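Local coordinates for cell Inhibiting Factor (CifBp) (Burkholderia pseudomallei, PDB 3GQM), which deamidates a glutamine side chain of host NEDD8 to glutamate, thereby shutting down cullin-RING ubiquitin ligases and inhibiting the host cell cycle, at residues S205-E208 with L209-L213; S197-G200 with S201-V204. All coordinates share one frame; numbering follows the deposited sequence.

In the fold
Contact 2 comes first along the chain: residues 197-204 carry the chain out of helix 192-199 through a beta turn and a short loop, and contact 1, residues 205-213, follows directly as helix 206-212. Their centres lie about 16 Å apart, yet they meet where Val204 CG1 packs 3.7 Å from Leu209 CG. Both also approach helix 222-233 and the four-stranded antiparallel sheet, contact 1 through strand 159-165 and contact 2 through strand 176-178. The active-site residues inferred for this deamidase are near: the Arg199 side chain is about 7 Å from that of Gln179, and Leu212's about 8 Å from that of His159. The run 197-213 thus lies beside the probable catalytic residues.

Contact 1: S205-E208 with L209-L213; sequences SLDE and LNQLL
Four consecutive i to i+4 backbone bonds join 205-208 to 209-213, from Leu209 N to Ser205 O (2.9 Å) through to Leu212 N to Glu208 O (2.8 Å, N-H...O 173°), the evidence for a regular alpha-helical start. Ser205 is the N-cap: its OG accepts from Glu208 N at 2.9 Å, although the modelled position of that oxygen is less certain. Leu209 turns its CB and CG against the carbonyl of the N-cap residue, CG lying 3.6 Å from Ser205 O. One residue on, Asn210 CB rests 3.4 Å from Leu206 O; with CG anti to the backbone N (chi1 -171°), the amide is carried away from the preceding turn, and its OD1 accepts from Ala136 N. Gln211 lays its aliphatic part along the carbonyl of Asp207, with CG 3.7 Å from Asp207 O. Glu208 extends away from the turn, and its OE2 is hydrogen-bonded to Ser231 OG. The amphipathic helix is thereby wedged among three elements: Leu206, Leu209 and Leu213 pack on Phe135 of helix 135-139 and on strand 159-165, while Glu208 and Gln211 touch Leu228, and Leu209 and Leu212 touch Ile232, on helix 222-233.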
# COMPACT_ATOMS: atom_id res chain seq x y z
N SER A 205 12.42 -9.94 6.22
CA SER A 205 13.09 -9.98 7.50
C SER A 205 12.62 -8.86 8.44
O SER A 205 12.78 -7.68 8.11
CB SER A 205 14.61 -9.86 7.28
OG SER A 205 15.23 -9.68 8.54
N LEU A 206 12.07 -9.19 9.61
CA LEU A 206 11.75 -8.16 10.63
C LEU A 206 13.00 -7.40 11.07
O LEU A 206 12.95 -6.18 11.36
CB LEU A 206 10.97 -8.72 11.81
CG LEU A 206 9.50 -8.82 11.35
CD1 LEU A 206 8.93 -10.19 11.62
CD2 LEU A 206 8.66 -7.72 11.98
N ASP A 207 14.12 -8.12 11.04
CA ASP A 207 15.46 -7.60 11.25
C ASP A 207 15.86 -6.54 10.27
O ASP A 207 16.27 -5.46 10.66
CB ASP A 207 16.44 -8.74 10.99
CG ASP A 207 17.44 -8.84 12.03
OD1 ASP A 207 18.60 -8.47 11.74
OD2 ASP A 207 17.06 -9.32 13.14
N GLU A 208 15.79 -6.85 8.98
CA GLU A 208 16.07 -5.82 8.01
C GLU A 208 15.09 -4.66 8.09
O GLU A 208 15.50 -3.50 7.95
CB GLU A 208 16.09 -6.42 6.61
CG GLU A 208 17.14 -7.49 6.42
CD GLU A 208 17.31 -7.83 4.96
OE1 GLU A 208 18.43 -7.68 4.44
OE2 GLU A 208 16.33 -8.17 4.30
N LEU A 209 13.81 -4.96 8.28
CA LEU A 209 12.78 -3.91 8.42
C LEU A 209 13.12 -2.98 9.59
O LEU A 209 12.99 -1.76 9.48
CB LEU A 209 11.36 -4.48 8.62
CG LEU A 209 10.62 -4.91 7.34
CD1 LEU A 209 9.34 -5.67 7.69
CD2 LEU A 209 10.33 -3.68 6.47
N ASN A 210 13.55 -3.57 10.71
CA ASN A 210 13.93 -2.76 11.85
C ASN A 210 15.07 -1.79 11.53
O ASN A 210 15.03 -0.62 11.94
CB ASN A 210 14.29 -3.59 13.05
CG ASN A 210 14.46 -2.72 14.27
OD1 ASN A 210 13.54 -1.94 14.61
ND2 ASN A 210 15.66 -2.76 14.88
N GLN A 211 16.05 -2.27 10.76
CA GLN A 211 17.18 -1.44 10.32
C GLN A 211 16.76 -0.36 9.33
O GLN A 211 17.18 0.82 9.47
CB GLN A 211 18.28 -2.31 9.66
CG GLN A 211 19.11 -3.07 10.67
CD GLN A 211 19.80 -4.32 10.07
OE1 GLN A 211 19.66 -5.42 10.58
NE2 GLN A 211 20.54 -4.13 8.98
N LEU A 212 15.97 -0.74 8.33
CA LEU A 212 15.43 0.20 7.37
C LEU A 212 14.70 1.33 8.06
O LEU A 212 14.85 2.49 7.71
CB LEU A 212 14.48 -0.47 6.34
CG LEU A 212 13.63 0.46 5.46
CD1 LEU A 212 14.50 1.59 4.80
CD2 LEU A 212 12.85 -0.33 4.35
N LEU A 213 13.89 0.97 9.04
CA LEU A 213 12.96 1.90 9.61
C LEU A 213 13.61 2.68 10.76
O LEU A 213 12.96 3.40 11.44
CB LEU A 213 11.67 1.15 10.07
CG LEU A 213 10.39 1.10 9.14
CD1 LEU A 213 10.67 1.18 7.70
CD2 LEU A 213 9.42 -0.09 9.40

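Contact 2: S197-G200 with S201-V204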
# COMPACT_ATOMS: atom_id res chain seq x y z
N SER A 197 2.10 -9.85 -7.45
CA SER A 197 2.34 -11.09 -8.16
C SER A 197 3.76 -11.71 -7.96
O SER A 197 3.91 -12.92 -7.83
CB SER A 197 2.07 -10.88 -9.62
OG SER A 197 2.09 -12.14 -10.26
N ARG A 198 4.79 -10.88 -7.90
CA ARG A 198 6.14 -11.41 -7.70
C ARG A 198 6.55 -11.56 -6.25
O ARG A 198 7.22 -12.53 -5.92
CB ARG A 198 7.19 -10.53 -8.40
CG ARG A 198 7.25 -10.73 -9.88
CD ARG A 198 8.68 -11.07 -10.26
NE ARG A 198 8.73 -11.36 -11.67
CZ ARG A 198 8.93 -10.45 -12.62
NH1 ARG A 198 9.15 -9.17 -12.31
NH2 ARG A 198 8.93 -10.84 -13.89
N ARG A 199 6.17 -10.61 -5.41
CA ARG A 199 6.66 -10.57 -4.03
C ARG A 199 5.61 -10.48 -2.89
O ARG A 199 5.95 -10.35 -1.69
CB ARG A 199 7.71 -9.47 -3.93
CG ARG A 199 9.01 -9.89 -4.80
CD ARG A 199 10.25 -9.15 -4.34
NE ARG A 199 10.53 -9.42 -2.91
CZ ARG A 199 11.31 -8.67 -2.15
NH1 ARG A 199 11.90 -7.54 -2.63
NH2 ARG A 199 11.48 -9.03 -0.88
N GLY A 200 4.34 -10.53 -3.29
CA GLY A 200 3.21 -10.36 -2.35
C GLY A 200 3.17 -11.39 -1.22
O GLY A 200 2.68 -11.08 -0.17
N SER A 201 3.72 -12.59 -1.44
CA SER A 201 3.80 -13.64 -0.39
C SER A 201 5.21 -13.99 -0.05
O SER A 201 5.48 -15.07 0.43
CB SER A 201 3.11 -14.93 -0.84
OG SER A 201 1.91 -14.63 -1.51
N ASP A 202 6.12 -13.06 -0.29
CA ASP A 202 7.52 -13.24 0.03
C ASP A 202 7.83 -12.68 1.38
O ASP A 202 7.92 -11.47 1.52
CB ASP A 202 8.34 -12.48 -1.00
CG ASP A 202 9.79 -12.87 -0.98
OD1 ASP A 202 10.20 -13.65 -0.06
OD2 ASP A 202 10.53 -12.38 -1.88
N PRO A 203 8.07 -13.54 2.39
CA PRO A 203 8.27 -12.96 3.74
C PRO A 203 9.53 -12.09 3.77
O PRO A 203 10.52 -12.38 3.08
CB PRO A 203 8.46 -14.16 4.65
CG PRO A 203 8.19 -15.44 3.75
CD PRO A 203 8.31 -15.00 2.34
N VAL A 204 9.45 -11.01 4.54
CA VAL A 204 10.55 -10.07 4.70
C VAL A 204 11.11 -10.17 6.12
O VAL A 204 10.39 -10.48 7.10
CB VAL A 204 10.09 -8.61 4.38
CG1 VAL A 204 11.09 -7.64 4.87
CG2 VAL A 204 9.94 -8.48 2.87
O HOH W 1 6.56 -9.22 0.69
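Asp202 OD2 lies at the edge of the Arg199 guanidinium, near the guanidinium plane, while Val204 CG2 approaches obliquely, 4.1 Å from Arg199 NH2. The two charged groups are not coplanar: their planes are 65° apart. Arg199 NE donates to Asp202 OD2 at 3.1 Å with an N-H...O angle of 143°, a salt bridge carried by one hydrogen bond rather than a paired, two-pronged one. The nitrogen reaches OD2 from its anti side, 34° out of the carboxylate plane. A bend at chi3 folds the arginine back toward the aspartate, whose CG, anti to the backbone N, brings the carboxylate within reach of Arg199 NE.

In the backbone, residues 199-202 form a type I beta turn closed by Asp202 N to Arg199 O, 3.1 Å; the donor sits well above the carbonyl plane. A water bridges the same turn, donating to Arg199 O at 2.7 Å and to Asp202 O at 2.8 Å, so Arg199 O is gripped by two donors. The outer nitrogens of the guanidinium are engaged as well: NH1 donates to Gln234 O and NH2 to Ser231 O.

Three donors with acceptors in two chain segments fix the rotation of this buried guanidinium. The arginine thereby ties the exit of helix 192-199 to the end of helix 222-233, and Asp202 probably offsets part of its charge.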